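Local coordinates for hypothetical protein TT1561 (Thermus thermophilus, PDB 1UF3) that is of unknown function but binds calcium ions and is predicted to be a phosphoesterase of the calcineurin-like metallophosphoesterase superfamily, at residues 50-55 / 78-83; 86-89 / 94-97; 102-105 / 109-112. All blocks are in the same frame, centred on the assembly; numbering follows the deposited sequence.

Contact 1 of 3, residues 50-55 / 78-83; sequences RDYAAF and WEYLRE
With CG anti to its carbonyl carbon (chi1 -78°), Y52 swings its ring across the gap between helices 49-59 and 77-90 and lays one face against the backbone of Y80. There Y80 CA sits over the middle of the Y52 ring, 4.2 Å from its centroid and 7° off the normal, a CH-pi contact. Y80 CB continues over the same face and comes within 4.1 Å of Y52 CE2. The Y80 side chain itself leaves in another direction, its CG anti to the backbone N, and the two tyrosine side chains cross at about a right angle without stacking their rings. One turn further along helix 77-90, E83 closes the interface nearer the backbones. Its CB packs on Y52 CB at 3.7 Å, and a bend at chi2 turns the carboxylate toward A53, OE2 coming to 3.3 Å from A53 CB. The segment axes approach to 8.9 Å and cross at -40°, with A53 and E83 in register. Both hydroxyls are engaged beyond the pair: Y52 OH bonds to D74 and Y80 OH to N96. E79 on the same helix is a calcium ligand in this protein, although no calcium is bound to it in this chain. Apart from the carboxylate oxygen resting against A53 CB, the two segments meet carbon to carbon, the tyrosine hydroxyls carrying polar links outward to D74 and to strand 94-96.

Contact 2 of 3, residues 86-89 / 94-97; sequences NVEL and MRNV
In the beta-alpha-beta crossover of strand 66-69, helix 77-90 and strand 94-96, at the connection from helix to second strand, E88 reaches across to the strand backbone. Its chain is extended beyond CG and passes the M94 carbonyl, CG lying 3.3 Å from M94 O. At the end, E88 OE2 accepts N96 N at 2.9 Å; the bond is bent, 132° at the hydrogen, and the donor comes from 46° out of the carboxylate plane. Y68 OH also bonds to OE2. Y68 lies on strand 66-69, the first strand of the same crossover, and its backbone bonds to R95 and V97. One carboxylate oxygen thereby ties the helix to both parallel strands. E88 OE1 is turned to R95 but stays 4.2 Å from R95 NH1, beyond a salt bridge, with the guanidinium plane 60° from the carboxylate. That oxygen is taken instead by K141 and Y138 of a second subunit, which would be expected to keep E88 ionised. Beside this polar link, V87 and selenomethionine M94 cross at about a right angle. V87 CG2, anti to the backbone N, touches M94 SE at 3.5 Å, while the bend at chi3 brings M94 CE alongside V87 CG1 at 4.1 Å.

Contact 3 of 3, residues 102-105 / 109-112; sequences TFWR and LVAG
Strands 101-104 and 108-118 run antiparallel as a beta hairpin, their short segments inclined at 138°, and T102 and V110 form a hydrogen-bonded pair. T102 N gives to V110 O at 2.9 Å and V110 N returns to T102 O at 2.8 Å; the second bond lies nearly along the C=O axis. On the T102 and V110 face the two side chains stand side by side and point the same way, T102 CG2 meeting V110 CB at 4.0 Å. T102 OG1 is turned anti to the backbone N (chi1 -172°), where it bonds E145 of a second subunit. The same glutamate also takes F103 N, which binds this hairpin strand to the neighbouring chain by side chain and backbone together.

The next pair, F103 and L109, is non-hydrogen-bonded, with CA atoms 4.8 Å apart, and packs on the other face. L109 CD1 approaches the ring of F103 obliquely, closest to CE2 at 3.5 Å. Y149 meets the F103 ring as well and packs on L109, while the backbone of L109 bonds onward to strand 151-155, which makes strand 108-118 an inner strand of a larger mixed sheet. W104 brings its indole back over V110, on the side where A67 of strand 66-69 touches both residues; this places the hairpin against the other sheet of the two-sheet metallophosphoesterase core. V110 CG2 makes a CH-pi contact with one face of the W104 indole, 4.0 Å from the centroid of the five-membered ring and 3.8 Å from CD2.

Overall arrangement
The three contacts follow one another along the chain. Contacts 1 and 2 share helix 77-90, their centres about 11 Å apart, and meet at the Y80 to N96 bond (OH to OD1 2.7 Å). From there the chain leads from strand 94-96 into the hairpin of contact 3, centred about 13 Å from the centre of contact 2, with V97 CG1 3.9 Å from T102 CG2. Contacts 1 and 3 do not touch; their nearest atoms are about 9 Å apart. Contact 1 is nearest a bound calcium, about 5 Å from the Y52 side chain, at the site formed by K45, A47 and A75. The N96 and W104 side chains are about 10 and 12 Å from bound calcium. All three contacts reach the second subunit.

Contact 1 of 3, residues 50-55 / 78-83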
loop_
_atom_site.group_PDB
_atom_site.type_symbol
_atom_site.label_atom_id
_atom_site.label_comp_id
_atom_site.label_asym_id
_atom_site.label_seq_id
_atom_site.Cartn_x
_atom_site.Cartn_y
_atom_site.Cartn_z
ATOM N N ARG A 50 4.487 -29.122 -23.931
ATOM C CA ARG A 50 3.180 -28.620 -23.534
ATOM C C ARG A 50 2.859 -28.770 -22.055
ATOM O O ARG A 50 2.071 -27.998 -21.513
ATOM C CB ARG A 50 2.067 -29.268 -24.366
ATOM C CG ARG A 50 2.017 -30.790 -24.304
ATOM C CD ARG A 50 0.834 -31.351 -25.119
ATOM N NE ARG A 50 0.553 -30.543 -26.310
ATOM C CZ ARG A 50 -0.325 -29.541 -26.345
ATOM N NH1 ARG A 50 -1.021 -29.224 -25.258
ATOM N NH2 ARG A 50 -0.493 -28.836 -27.460
ATOM N N ASP A 51 3.462 -29.763 -21.405
ATOM C CA ASP A 51 3.221 -29.987 -19.982
ATOM C C ASP A 51 3.926 -28.893 -19.167
ATOM O O ASP A 51 3.377 -28.359 -18.207
ATOM C CB ASP A 51 3.759 -31.370 -19.576
ATOM C CG ASP A 51 3.149 -32.503 -20.398
ATOM O OD1 ASP A 51 1.917 -32.613 -20.379
ATOM O OD2 ASP A 51 3.900 -33.270 -21.045
ATOM N N TYR A 52 5.151 -28.575 -19.554
ATOM C CA TYR A 52 5.901 -27.540 -18.853
ATOM C C TYR A 52 5.165 -26.213 -19.018
ATOM O O TYR A 52 5.089 -25.409 -18.087
ATOM C CB TYR A 52 7.325 -27.463 -19.409
ATOM C CG TYR A 52 8.213 -28.578 -18.886
ATOM C CD1 TYR A 52 8.483 -29.710 -19.654
ATOM C CD2 TYR A 52 8.764 -28.511 -17.604
ATOM C CE1 TYR A 52 9.275 -30.738 -19.165
ATOM C CE2 TYR A 52 9.562 -29.535 -17.103
ATOM C CZ TYR A 52 9.815 -30.645 -17.882
ATOM O OH TYR A 52 10.595 -31.669 -17.380
ATOM N N ALA A 53 4.575 -26.003 -20.191
ATOM C CA ALA A 53 3.843 -24.771 -20.424
ATOM C C ALA A 53 2.666 -24.642 -19.466
ATOM O O ALA A 53 2.410 -23.555 -18.940
ATOM C CB ALA A 53 3.375 -24.703 -21.870
ATOM N N ALA A 54 1.949 -25.739 -19.210
ATOM C CA ALA A 54 0.808 -25.669 -18.295
ATOM C C ALA A 54 1.291 -25.393 -16.863
ATOM O O ALA A 54 0.671 -24.634 -16.123
ATOM C CB ALA A 54 0.002 -26.977 -18.348
ATOM N N PHE A 55 2.398 -26.042 -16.496
ATOM C CA PHE A 55 3.041 -25.893 -15.182
ATOM C C PHE A 55 3.399 -24.392 -14.953
ATOM O O PHE A 55 3.010 -23.790 -13.968
ATOM C CB PHE A 55 4.320 -26.743 -15.162
ATOM C CG PHE A 55 5.033 -26.743 -13.844
ATOM C CD1 PHE A 55 4.773 -27.738 -12.899
ATOM C CD2 PHE A 55 5.975 -25.753 -13.543
ATOM C CE1 PHE A 55 5.446 -27.752 -11.662
ATOM C CE2 PHE A 55 6.650 -25.755 -12.316
ATOM C CZ PHE A 55 6.385 -26.758 -11.373
ATOM N N TRP A 78 16.371 -29.040 -23.068
ATOM C CA TRP A 78 15.814 -28.007 -23.927
ATOM C C TRP A 78 14.319 -27.784 -23.864
ATOM O O TRP A 78 13.855 -26.686 -24.206
ATOM C CB TRP A 78 16.267 -28.252 -25.373
ATOM C CG TRP A 78 17.773 -28.418 -25.496
ATOM C CD1 TRP A 78 18.432 -29.526 -25.931
ATOM C CD2 TRP A 78 18.792 -27.431 -25.218
ATOM N NE1 TRP A 78 19.787 -29.300 -25.943
ATOM C CE2 TRP A 78 20.036 -28.025 -25.511
ATOM C CE3 TRP A 78 18.765 -26.106 -24.757
ATOM C CZ2 TRP A 78 21.257 -27.348 -25.359
ATOM C CZ3 TRP A 78 19.988 -25.420 -24.604
ATOM C CH2 TRP A 78 21.213 -26.048 -24.905
ATOM N N GLU A 79 13.552 -28.788 -23.433
ATOM C CA GLU A 79 12.105 -28.607 -23.327
ATOM C C GLU A 79 11.790 -27.744 -22.107
ATOM O O GLU A 79 11.013 -26.773 -22.187
ATOM C CB GLU A 79 11.374 -29.954 -23.217
ATOM C CG GLU A 79 11.578 -30.839 -24.443
ATOM C CD GLU A 79 10.497 -31.914 -24.621
ATOM O OE1 GLU A 79 10.471 -32.499 -25.718
ATOM O OE2 GLU A 79 9.687 -32.173 -23.697
ATOM N N TYR A 80 12.373 -28.116 -20.972
ATOM C CA TYR A 80 12.212 -27.338 -19.739
ATOM C C TYR A 80 12.700 -25.911 -20.061
ATOM O O TYR A 80 11.990 -24.940 -19.824
ATOM C CB TYR A 80 13.081 -27.939 -18.611
ATOM C CG TYR A 80 13.512 -26.971 -17.487
ATOM C CD1 TYR A 80 12.655 -26.672 -16.424
ATOM C CD2 TYR A 80 14.778 -26.380 -17.490
ATOM C CE1 TYR A 80 13.045 -25.811 -15.386
ATOM C CE2 TYR A 80 15.185 -25.512 -16.448
ATOM C CZ TYR A 80 14.315 -25.239 -15.401
ATOM O OH TYR A 80 14.707 -24.426 -14.342
ATOM N N LEU A 81 13.897 -25.808 -20.634
ATOM C CA LEU A 81 14.491 -24.506 -20.947
ATOM C C LEU A 81 13.654 -23.608 -21.876
ATOM O O LEU A 81 13.535 -22.396 -21.641
ATOM C CB LEU A 81 15.887 -24.684 -21.547
ATOM C CG LEU A 81 16.776 -23.424 -21.465
ATOM C CD1 LEU A 81 17.128 -23.172 -19.980
ATOM C CD2 LEU A 81 18.062 -23.587 -22.274
ATOM N N ARG A 82 13.067 -24.182 -22.921
ATOM C CA ARG A 82 12.280 -23.366 -23.837
ATOM C C ARG A 82 11.032 -22.797 -23.224
ATOM O O ARG A 82 10.684 -21.628 -23.464
ATOM C CB ARG A 82 11.878 -24.140 -25.088
ATOM C CG ARG A 82 11.253 -23.208 -26.146
ATOM C CD ARG A 82 11.542 -23.681 -27.558
ATOM N NE ARG A 82 11.268 -22.623 -28.529
ATOM C CZ ARG A 82 11.256 -22.795 -29.847
ATOM N NH1 ARG A 82 11.501 -23.989 -30.374
ATOM N NH2 ARG A 82 11.010 -21.765 -30.640
ATOM N N GLU A 83 10.341 -23.630 -22.450
ATOM C CA GLU A 83 9.115 -23.214 -21.811
ATOM C C GLU A 83 9.381 -22.221 -20.675
ATOM O O GLU A 83 8.521 -21.395 -20.361
ATOM C CB GLU A 83 8.339 -24.441 -21.308
ATOM C CG GLU A 83 7.866 -25.357 -22.447
ATOM C CD GLU A 83 6.973 -24.624 -23.444
ATOM O OE1 GLU A 83 6.986 -24.988 -24.640
ATOM O OE2 GLU A 83 6.246 -23.692 -23.034
#

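Contact 2 of 3, residues 86-89 / 94-97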
loop_
_atom_site.group_PDB
_atom_site.type_symbol
_atom_site.label_atom_id
_atom_site.label_comp_id
_atom_site.label_asym_id
_atom_site.label_seq_id
_atom_site.Cartn_x
_atom_site.Cartn_y
_atom_site.Cartn_z
ATOM N N ASN A 86 9.954 -19.012 -22.499
ATOM C CA ASN A 86 8.661 -18.461 -22.947
ATOM C C ASN A 86 7.895 -17.704 -21.848
ATOM O O ASN A 86 7.471 -16.562 -22.043
ATOM C CB ASN A 86 7.720 -19.574 -23.486
ATOM C CG ASN A 86 8.234 -20.224 -24.771
ATOM O OD1 ASN A 86 9.047 -19.646 -25.492
ATOM N ND2 ASN A 86 7.751 -21.433 -25.062
ATOM N N VAL A 87 7.681 -18.332 -20.696
ATOM C CA VAL A 87 6.938 -17.638 -19.642
ATOM C C VAL A 87 7.734 -16.452 -19.067
ATOM O O VAL A 87 7.156 -15.457 -18.675
ATOM C CB VAL A 87 6.577 -18.578 -18.459
ATOM C CG1 VAL A 87 7.805 -18.899 -17.654
ATOM C CG2 VAL A 87 5.540 -17.929 -17.586
ATOM N N GLU A 88 9.049 -16.566 -19.046
ATOM C CA GLU A 88 9.890 -15.510 -18.472
ATOM C C GLU A 88 9.983 -14.263 -19.343
ATOM O O GLU A 88 10.427 -13.219 -18.891
ATOM C CB GLU A 88 11.280 -16.066 -18.193
ATOM C CG GLU A 88 11.272 -17.077 -17.039
ATOM C CD GLU A 88 12.562 -17.860 -16.907
ATOM O OE1 GLU A 88 13.623 -17.372 -17.359
ATOM O OE2 GLU A 88 12.518 -18.966 -16.328
ATOM N N LEU A 89 9.584 -14.374 -20.603
ATOM C CA LEU A 89 9.606 -13.205 -21.471
ATOM C C LEU A 89 8.633 -12.174 -20.960
ATOM O O LEU A 89 8.977 -11.005 -20.840
ATOM C CB LEU A 89 9.214 -13.568 -22.900
ATOM C CG LEU A 89 10.300 -14.286 -23.681
ATOM C CD1 LEU A 89 9.726 -14.853 -25.004
ATOM C CD2 LEU A 89 11.416 -13.296 -23.955
HETATM N N MSE A 94 9.900 -14.247 -12.936
HETATM C CA MSE A 94 10.152 -15.690 -12.798
HETATM C C MSE A 94 11.503 -15.950 -13.377
HETATM O O MSE A 94 11.923 -15.271 -14.318
HETATM C CB MSE A 94 9.110 -16.512 -13.569
HETATM C CG MSE A 94 7.731 -16.241 -13.110
HETATM SE SE MSE A 94 6.401 -17.067 -14.275
HETATM C CE MSE A 94 6.736 -18.928 -13.724
ATOM N N ARG A 95 12.190 -16.951 -12.854
ATOM C CA ARG A 95 13.514 -17.211 -13.334
ATOM C C ARG A 95 14.090 -18.595 -13.061
ATOM O O ARG A 95 14.211 -19.022 -11.904
ATOM C CB ARG A 95 14.474 -16.159 -12.738
ATOM C CG ARG A 95 15.913 -16.222 -13.254
ATOM C CD ARG A 95 15.996 -16.096 -14.796
ATOM N NE ARG A 95 17.254 -15.515 -15.257
ATOM C CZ ARG A 95 18.058 -16.038 -16.183
ATOM N NH1 ARG A 95 17.761 -17.185 -16.772
ATOM N NH2 ARG A 95 19.160 -15.390 -16.543
ATOM N N ASN A 96 14.454 -19.274 -14.144
ATOM C CA ASN A 96 15.117 -20.552 -14.055
ATOM C C ASN A 96 16.545 -20.116 -13.736
ATOM O O ASN A 96 17.158 -19.424 -14.542
ATOM C CB ASN A 96 15.105 -21.261 -15.413
ATOM C CG ASN A 96 16.364 -22.001 -15.670
ATOM O OD1 ASN A 96 16.813 -22.767 -14.823
ATOM N ND2 ASN A 96 16.966 -21.785 -16.842
ATOM N N VAL A 97 17.063 -20.493 -12.570
ATOM C CA VAL A 97 18.420 -20.105 -12.196
ATOM C C VAL A 97 19.452 -21.202 -12.430
ATOM O O VAL A 97 20.613 -21.073 -12.041
ATOM C CB VAL A 97 18.477 -19.588 -10.717
ATOM C CG1 VAL A 97 17.721 -18.235 -10.606
ATOM C CG2 VAL A 97 17.841 -20.600 -9.763
#

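Contact 3 of 3, residues 102-105 / 109-112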
loop_
_atom_site.group_PDB
_atom_site.type_symbol
_atom_site.label_atom_id
_atom_site.label_comp_id
_atom_site.label_asym_id
_atom_site.label_seq_id
_atom_site.Cartn_x
_atom_site.Cartn_y
_atom_site.Cartn_z
ATOM N N THR A 102 20.219 -14.541 -10.588
ATOM C CA THR A 102 19.378 -13.352 -10.624
ATOM C C THR A 102 19.484 -12.702 -9.240
ATOM O O THR A 102 19.971 -13.345 -8.309
ATOM C CB THR A 102 17.900 -13.669 -10.953
ATOM O OG1 THR A 102 17.197 -12.437 -11.147
ATOM C CG2 THR A 102 17.237 -14.452 -9.846
ATOM N N PHE A 103 19.068 -11.436 -9.113
ATOM C CA PHE A 103 19.104 -10.752 -7.817
ATOM C C PHE A 103 17.708 -10.504 -7.318
ATOM O O PHE A 103 16.814 -10.140 -8.084
ATOM C CB PHE A 103 19.780 -9.368 -7.877
ATOM C CG PHE A 103 21.247 -9.405 -8.114
ATOM C CD1 PHE A 103 21.763 -9.070 -9.362
ATOM C CD2 PHE A 103 22.129 -9.715 -7.079
ATOM C CE1 PHE A 103 23.135 -9.038 -9.574
ATOM C CE2 PHE A 103 23.494 -9.692 -7.277
ATOM C CZ PHE A 103 24.013 -9.351 -8.524
ATOM N N TRP A 104 17.511 -10.704 -6.023
ATOM C CA TRP A 104 16.233 -10.418 -5.414
ATOM C C TRP A 104 16.497 -9.230 -4.491
ATOM O O TRP A 104 17.637 -9.000 -4.087
ATOM C CB TRP A 104 15.748 -11.575 -4.571
ATOM C CG TRP A 104 15.048 -12.653 -5.317
ATOM C CD1 TRP A 104 14.723 -12.673 -6.646
ATOM C CD2 TRP A 104 14.611 -13.902 -4.774
ATOM N NE1 TRP A 104 14.112 -13.869 -6.965
ATOM C CE2 TRP A 104 14.031 -14.641 -5.835
ATOM C CE3 TRP A 104 14.661 -14.475 -3.492
ATOM C CZ2 TRP A 104 13.502 -15.931 -5.654
ATOM C CZ3 TRP A 104 14.135 -15.764 -3.309
ATOM C CH2 TRP A 104 13.567 -16.473 -4.388
ATOM N N ARG A 105 15.458 -8.481 -4.159
ATOM C CA ARG A 105 15.653 -7.348 -3.272
ATOM C C ARG A 105 16.067 -7.823 -1.866
ATOM O O ARG A 105 15.462 -8.741 -1.289
ATOM C CB ARG A 105 14.390 -6.502 -3.181
ATOM C CG ARG A 105 14.699 -5.162 -2.569
ATOM C CD ARG A 105 13.631 -4.135 -2.800
ATOM N NE ARG A 105 13.980 -2.924 -2.066
ATOM C CZ ARG A 105 13.146 -1.916 -1.843
ATOM N NH1 ARG A 105 11.896 -1.966 -2.303
ATOM N NH2 ARG A 105 13.563 -0.869 -1.149
ATOM N N LEU A 109 21.771 -12.760 -4.006
ATOM C CA LEU A 109 22.250 -13.263 -5.279
ATOM C C LEU A 109 21.739 -14.725 -5.316
ATOM O O LEU A 109 22.217 -15.584 -4.550
ATOM C CB LEU A 109 23.783 -13.199 -5.307
ATOM C CG LEU A 109 24.520 -13.764 -6.532
ATOM C CD1 LEU A 109 23.942 -13.144 -7.793
ATOM C CD2 LEU A 109 26.015 -13.478 -6.433
ATOM N N VAL A 110 20.738 -14.979 -6.165
ATOM C CA VAL A 110 20.129 -16.306 -6.301
ATOM C C VAL A 110 20.717 -17.075 -7.478
ATOM O O VAL A 110 20.786 -16.582 -8.600
ATOM C CB VAL A 110 18.609 -16.188 -6.462
ATOM C CG1 VAL A 110 17.943 -17.601 -6.466
ATOM C CG2 VAL A 110 18.042 -15.338 -5.341
ATOM N N ALA A 111 21.178 -18.292 -7.212
ATOM C CA ALA A 111 21.777 -19.105 -8.254
ATOM C C ALA A 111 21.523 -20.583 -7.985
ATOM O O ALA A 111 21.169 -20.978 -6.865
ATOM C CB ALA A 111 23.266 -18.861 -8.316
ATOM N N GLY A 112 21.733 -21.401 -9.005
ATOM C CA GLY A 112 21.530 -22.824 -8.800
ATOM C C GLY A 112 22.160 -23.742 -9.821
ATOM O O GLY A 112 22.725 -23.314 -10.840
#